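Local coordinates for testis-expressed protein 101 (Mus musculus, PDB 7BPS) that controls binding of sperm to the zona pellucida and their migration into the oviduct, and is essential for male fertility, at residues 5-9 and 91-95; 10-14 and 154-158. One frame throughout, in Å; residues are numbered along the deposited sequence.

Interaction 1: residues 5-9 and 91-95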
# COMPACT_ATOMS: atom_id res chain seq x y z
N THR A 5 -24.68 0.29 -10.45
CA THR A 5 -25.25 -0.05 -9.11
C THR A 5 -24.81 -1.45 -8.64
O THR A 5 -25.15 -1.76 -7.49
CB THR A 5 -26.78 0.09 -9.07
OG1 THR A 5 -27.40 -0.69 -10.10
CG2 THR A 5 -27.23 1.54 -9.18
N TYR A 6 -24.08 -2.25 -9.43
CA TYR A 6 -23.30 -3.41 -8.91
C TYR A 6 -21.79 -3.13 -9.04
O TYR A 6 -21.34 -2.64 -10.10
CB TYR A 6 -23.65 -4.72 -9.63
CG TYR A 6 -25.04 -5.24 -9.36
CD1 TYR A 6 -25.29 -6.16 -8.35
CD2 TYR A 6 -26.12 -4.80 -10.11
CE1 TYR A 6 -26.57 -6.63 -8.09
CE2 TYR A 6 -27.41 -5.26 -9.87
CZ TYR A 6 -27.63 -6.17 -8.86
OH TYR A 6 -28.89 -6.62 -8.62
N CYS A 7 -21.04 -3.47 -7.99
CA CYS A 7 -19.56 -3.36 -7.91
C CYS A 7 -18.97 -4.65 -7.38
O CYS A 7 -19.63 -5.33 -6.58
CB CYS A 7 -19.16 -2.22 -6.99
SG CYS A 7 -19.79 -0.61 -7.54
N GLN A 8 -17.75 -5.00 -7.79
CA GLN A 8 -16.94 -6.01 -7.07
C GLN A 8 -16.68 -5.49 -5.65
O GLN A 8 -16.56 -4.24 -5.46
CB GLN A 8 -15.66 -6.30 -7.84
CG GLN A 8 -15.92 -7.12 -9.09
CD GLN A 8 -14.63 -7.66 -9.67
OE1 GLN A 8 -13.64 -7.79 -8.95
NE2 GLN A 8 -14.62 -7.95 -10.96
N VAL A 9 -16.72 -6.40 -4.67
CA VAL A 9 -16.53 -6.07 -3.22
C VAL A 9 -15.58 -7.11 -2.60
O VAL A 9 -15.76 -8.32 -2.81
CB VAL A 9 -17.88 -5.99 -2.48
CG1 VAL A 9 -17.70 -5.64 -1.00
CG2 VAL A 9 -18.81 -4.99 -3.15
N SER A 91 -21.71 -0.33 -13.72
CA SER A 91 -21.83 -1.63 -13.02
C SER A 91 -20.63 -2.50 -13.39
O SER A 91 -20.29 -2.54 -14.60
CB SER A 91 -23.14 -2.31 -13.30
OG SER A 91 -24.06 -2.01 -12.26
N LEU A 92 -19.98 -3.08 -12.37
CA LEU A 92 -18.88 -4.08 -12.50
C LEU A 92 -17.64 -3.45 -13.16
O LEU A 92 -16.85 -4.21 -13.76
CB LEU A 92 -19.37 -5.27 -13.34
CG LEU A 92 -20.68 -5.93 -12.91
CD1 LEU A 92 -20.88 -7.28 -13.61
CD2 LEU A 92 -20.75 -6.10 -11.40
N CYS A 93 -17.47 -2.13 -13.10
CA CYS A 93 -16.33 -1.45 -13.77
C CYS A 93 -15.02 -1.72 -12.98
O CYS A 93 -13.97 -1.79 -13.63
CB CYS A 93 -16.62 0.04 -13.96
SG CYS A 93 -16.98 0.93 -12.42
N ASN A 94 -15.09 -1.91 -11.66
CA ASN A 94 -13.92 -2.17 -10.78
C ASN A 94 -13.53 -3.65 -10.90
O ASN A 94 -13.65 -4.38 -9.91
CB ASN A 94 -14.19 -1.76 -9.33
CG ASN A 94 -15.33 -2.52 -8.69
OD1 ASN A 94 -16.16 -3.12 -9.38
ND2 ASN A 94 -15.39 -2.48 -7.37
N ASN A 95 -13.04 -4.05 -12.07
CA ASN A 95 -12.90 -5.46 -12.47
C ASN A 95 -11.42 -5.81 -12.76
O ASN A 95 -11.17 -6.88 -13.34
CB ASN A 95 -13.82 -5.74 -13.67
CG ASN A 95 -13.40 -5.02 -14.94
OD1 ASN A 95 -12.64 -4.05 -14.92
ND2 ASN A 95 -13.89 -5.51 -16.07
O HOH W 1 -12.37 -9.00 -12.38

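Interaction 2: residues 10-14 and 154-158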
# COMPACT_ATOMS: atom_id res chain seq x y z
N SER A 10 -14.54 -6.62 -1.93
CA SER A 10 -13.53 -7.43 -1.21
C SER A 10 -12.61 -6.49 -0.43
O SER A 10 -12.35 -5.38 -0.91
CB SER A 10 -12.75 -8.32 -2.13
OG SER A 10 -12.28 -7.59 -3.23
N GLN A 11 -12.23 -6.92 0.77
CA GLN A 11 -11.20 -6.26 1.59
C GLN A 11 -10.22 -7.37 1.95
O GLN A 11 -10.70 -8.36 2.54
CB GLN A 11 -11.82 -5.59 2.82
CG GLN A 11 -12.72 -4.40 2.48
CD GLN A 11 -14.12 -4.74 2.04
OE1 GLN A 11 -14.78 -5.58 2.63
NE2 GLN A 11 -14.59 -4.13 0.96
N THR A 12 -8.97 -7.26 1.51
CA THR A 12 -7.89 -8.26 1.78
C THR A 12 -6.64 -7.54 2.26
O THR A 12 -6.35 -6.40 1.83
CB THR A 12 -7.61 -9.14 0.56
OG1 THR A 12 -6.94 -8.35 -0.44
CG2 THR A 12 -8.87 -9.73 -0.03
N LEU A 13 -5.95 -8.20 3.18
CA LEU A 13 -4.59 -7.90 3.65
C LEU A 13 -3.77 -9.17 3.46
O LEU A 13 -4.22 -10.23 3.88
CB LEU A 13 -4.67 -7.52 5.14
CG LEU A 13 -5.56 -6.33 5.53
CD1 LEU A 13 -5.80 -6.31 7.03
CD2 LEU A 13 -4.97 -5.01 5.08
N SER A 14 -2.59 -9.07 2.89
CA SER A 14 -1.71 -10.24 2.67
C SER A 14 -0.25 -9.80 2.53
O SER A 14 0.02 -8.61 2.20
CB SER A 14 -2.13 -11.03 1.47
OG SER A 14 -2.19 -10.23 0.30
N GLY A 154 -13.16 1.93 5.06
CA GLY A 154 -13.34 1.06 3.90
C GLY A 154 -13.34 -0.39 4.28
O GLY A 154 -13.19 -1.20 3.35
N GLY A 155 -13.52 -0.72 5.57
CA GLY A 155 -13.41 -2.10 6.07
C GLY A 155 -11.97 -2.62 5.96
O GLY A 155 -11.77 -3.85 5.86
N MET A 156 -10.98 -1.72 6.00
CA MET A 156 -9.56 -2.01 5.70
C MET A 156 -8.67 -1.69 6.90
O MET A 156 -7.45 -1.56 6.64
CB MET A 156 -9.04 -1.12 4.55
CG MET A 156 -9.54 -1.50 3.19
SD MET A 156 -9.32 -3.26 2.86
CE MET A 156 -7.55 -3.24 2.62
N ASP A 157 -9.21 -1.61 8.12
CA ASP A 157 -8.48 -1.17 9.34
C ASP A 157 -7.31 -2.12 9.60
O ASP A 157 -7.55 -3.34 9.63
CB ASP A 157 -9.42 -1.09 10.55
CG ASP A 157 -10.61 -0.18 10.33
OD1 ASP A 157 -10.55 0.97 10.78
OD2 ASP A 157 -11.57 -0.64 9.73
N ALA A 158 -6.09 -1.59 9.71
CA ALA A 158 -4.84 -2.37 9.74
C ALA A 158 -3.67 -1.53 10.26
O ALA A 158 -3.77 -0.30 10.18
CB ALA A 158 -4.59 -2.87 8.35

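Interaction 1: residues 5-9 and 91-95
The amide of Asn94 lies against the peptide N-H and C=O of Gln8 and copies what a neighbouring strand would offer. Its CB carries CG into the narrow gap between the backbone N and the carbonyl carbon (chi1 61°), which brings the amide up to the backbone of Gln8. There OD1 accepts from Gln8 N at 2.9 Å, in the carbonyl plane and on a lone pair. ND2 gives a hydrogen to Gln8 O at 2.8 Å, an acceptor lying slightly out of Asn94's own amide plane, and also binds the carbonyl of Gln39. Asparagine, with a donor and an acceptor on a short stem, suits this buried place. In Ly6/uPAR (three-finger) domains an asparagine just after the last cysteine of the domain characteristically holds the first strand in this way, and here it follows Cys93, disulfide-bonded to Cys88. At the strand's start Ser91 OG accepts from Thr5 N at 3.0 Å and, almost straight, from Tyr6 N at 2.8 Å. Leu92 N binds Tyr6 O at 2.7 Å, while Leu92 CD2 rests 3.7 Å from Tyr6 CB. The extended chain of Gln8 passes over Asn94 O, its OE1 held by Lys58 and Ser27 N; one water bridges Gln8 NE2 and Asn95 O.

Interaction 2: residues 10-14 and 154-158
The turn between strands 143-152 and 158-163 of the second Ly6/uPAR domain leans on the outward side chains of strand 6-16 in the first, with Gln11, Leu13 and Met156 making most of the touch. Met156 reaches across with its chain bent at both chi2 (-51°) and chi3 (-73°), which brings the sulfur and methyl over the strand. Its SD lies 3.4 Å from Gln11 CB, and its CE sits 3.5 Å from the carbonyl O of Thr12. The flexible, unbranched thioether suits this place, since it can fold to follow the surface of the facing strand. In the three-finger fold, long hairpins project from a disulfide-rich core, and here the tip of one such hairpin meets the sheet of the other domain. Gln11 takes part with its aliphatic stem: CG lies 3.3 Å from Gly154 O and CB 3.5 Å from Gly155 O. Both glycines have positive phi, a conformation that glycine adopts readily, and the turn presents their carbonyls to this stem. Further along, the forked end of Leu13 straddles a small methyl, CD1 and CD2 each 3.9 Å from Ala158 CB, while CD2 also comes within 4.0 Å of Met156 CE. Alternation along the strand sends Gln11 and Leu13 toward the second domain, whereas the CB of Thr12 points away from it, its side chain resting on Ala56 and Phe23.

From the N terminus, strand 6-16 supplies one side of both contacts. Its first residues, in 5-9, meet 91-95 in interaction 1, which closes a loop of 81 residues and brings the end of the first Ly6/uPAR domain back to its beginning. The next residues, 10-14, meet 154-158 in interaction 2, closing a longer loop of 139 residues that runs into the second domain. Because 10-14 falls within the first loop and 154-158 beyond it, the two connections cross. Their centres lie about 17 Å apart. The same strand is thus tied within its own domain at one end and to a hairpin of the following domain further along.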